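Local coordinates for NRPS (Penicillium fellutanum, PDB 6NKI), which belongs to a nonribosomal peptide synthetase, folds as a Rossmann-type domain of the male sterility protein family and binds NADPH, at residues H36-H39 and Q40-D44. Sequence-based numbering, arbitrary orientation.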
loop_
_atom_site.group_PDB
_atom_site.type_symbol
_atom_site.label_atom_id
_atom_site.label_comp_id
_atom_site.label_asym_id
_atom_site.label_seq_id
_atom_site.Cartn_x
_atom_site.Cartn_y
_atom_site.Cartn_z
ATOM N N HIS A 36 8.758 8.679 -11.143
ATOM C CA HIS A 36 8.739 7.518 -10.258
ATOM C C HIS A 36 8.837 6.214 -11.034
ATOM O O HIS A 36 9.494 5.259 -10.577
ATOM C CB HIS A 36 7.489 7.519 -9.366
ATOM C CG HIS A 36 7.550 8.528 -8.264
ATOM N ND1 HIS A 36 6.972 9.778 -8.360
ATOM C CD2 HIS A 36 8.172 8.492 -7.062
ATOM C CE1 HIS A 36 7.216 10.460 -7.256
ATOM N NE2 HIS A 36 7.944 9.703 -6.455
ATOM N N ILE A 37 8.185 6.160 -12.203
ATOM C CA ILE A 37 8.433 5.051 -13.110
ATOM C C ILE A 37 9.920 4.972 -13.411
ATOM O O ILE A 37 10.527 3.900 -13.326
ATOM C CB ILE A 37 7.595 5.199 -14.385
ATOM C CG1 ILE A 37 6.112 5.276 -14.030
ATOM C CG2 ILE A 37 7.866 4.032 -15.346
ATOM C CD1 ILE A 37 5.251 5.706 -15.213
ATOM N N LEU A 38 10.541 6.121 -13.673
ATOM C CA LEU A 38 11.972 6.141 -13.946
ATOM C C LEU A 38 12.753 5.541 -12.779
ATOM O O LEU A 38 13.474 4.550 -12.943
ATOM C CB LEU A 38 12.421 7.574 -14.269
ATOM C CG LEU A 38 13.889 7.655 -14.677
ATOM C CD1 LEU A 38 14.075 6.875 -15.953
ATOM C CD2 LEU A 38 14.428 9.066 -14.791
ATOM N N HIS A 39 12.581 6.122 -11.586
ATOM C CA HIS A 39 13.166 5.600 -10.345
ATOM C C HIS A 39 13.047 4.081 -10.235
ATOM O O HIS A 39 14.043 3.378 -10.006
ATOM C CB HIS A 39 12.467 6.259 -9.170
ATOM C CG HIS A 39 13.022 5.869 -7.847
ATOM N ND1 HIS A 39 12.270 5.899 -6.694
ATOM C CD2 HIS A 39 14.264 5.478 -7.482
ATOM C CE1 HIS A 39 13.020 5.511 -5.682
ATOM N NE2 HIS A 39 14.236 5.257 -6.132
ATOM N N GLN A 40 11.838 3.548 -10.426
ATOM C CA GLN A 40 11.666 2.134 -10.132
ATOM C C GLN A 40 12.222 1.241 -11.233
ATOM O O GLN A 40 12.617 0.106 -10.955
ATOM C CB GLN A 40 10.199 1.821 -9.851
ATOM C CG GLN A 40 9.668 2.462 -8.590
ATOM C CD GLN A 40 8.209 2.151 -8.360
ATOM O OE1 GLN A 40 7.608 1.372 -9.097
ATOM N NE2 GLN A 40 7.615 2.804 -7.370
ATOM N N LEU A 41 12.256 1.705 -12.484
ATOM C CA LEU A 41 12.967 0.937 -13.513
ATOM C C LEU A 41 14.444 0.806 -13.167
ATOM O O LEU A 41 14.965 -0.300 -13.039
ATOM C CB LEU A 41 12.801 1.586 -14.887
ATOM C CG LEU A 41 11.388 1.502 -15.431
ATOM C CD1 LEU A 41 11.266 2.384 -16.642
ATOM C CD2 LEU A 41 11.033 0.065 -15.757
ATOM N N LEU A 42 15.111 1.937 -12.943
ATOM C CA LEU A 42 16.530 1.952 -12.608
ATOM C C LEU A 42 16.876 1.046 -11.418
ATOM O O LEU A 42 18.022 0.592 -11.314
ATOM C CB LEU A 42 16.961 3.398 -12.334
ATOM C CG LEU A 42 17.318 4.299 -13.528
ATOM C CD1 LEU A 42 16.155 4.541 -14.440
ATOM C CD2 LEU A 42 17.811 5.637 -13.048
ATOM N N VAL A 43 15.933 0.755 -10.516
ATOM C CA VAL A 43 16.336 -0.123 -9.416
ATOM C C VAL A 43 16.145 -1.598 -9.776
ATOM O O VAL A 43 16.882 -2.455 -9.274
ATOM C CB VAL A 43 15.628 0.235 -8.085
ATOM C CG1 VAL A 43 15.923 1.689 -7.695
ATOM C CG2 VAL A 43 14.108 -0.069 -8.104
ATOM N N ASP A 44 15.185 -1.927 -10.642
ATOM C CA ASP A 44 15.048 -3.307 -11.091
ATOM C C ASP A 44 16.343 -3.777 -11.745
ATOM O O ASP A 44 17.049 -3.005 -12.401
ATOM C CB ASP A 44 13.888 -3.458 -12.081
ATOM C CG ASP A 44 13.662 -4.918 -12.506
ATOM O OD1 ASP A 44 13.003 -5.666 -11.752
ATOM O OD2 ASP A 44 14.175 -5.338 -13.568
#
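Ile37 and Leu41, Leu38 and Leu42, and His39 and Val43 meet one turn apart on helix 32-43, the first crossover helix of the Rossmann fold, which links the parallel strands 22-27 and 47-54. Ile37 and Leu41 run abreast in the same direction, with CG2 of Ile37 4.0 Å from CD1 of Leu41; Leu26 and Leu24 of strand 22-27 take up this flank. Leu38 holds its CG anti to the backbone N (chi1 -175°), which swings the branch along the helix toward the next turn, where its CD1 packs against CD1 of Leu42 at 3.5 Å, the two side chains meeting at a slant. Val50 of strand 47-54 touches both leucines. On the more open flank CD2 of the His39 ring comes obliquely to CG1 of Val43, at 4.1 Å, while the ring itself stacks on Trp75. Gln40 runs out extended beyond CG, and its NE2 hydrogen-bonds to Asp277 O at the start of helix 276-288. Main-chain bonds tie the turns together: Leu41 N gives to Ile37 O at 2.9 Å and Leu42 N to Leu38 O at 3.1 Å, the latter almost straight at 173°. Val43 N to His39 O is weak at 3.3 Å, near the helix end, where Asp44 leaves helical geometry. Aliphatic branches thus seat the helix on strands 22-27 and 47-54, while the Gln40 amide ties it to helix 276-288 and the His39 ring to Trp75.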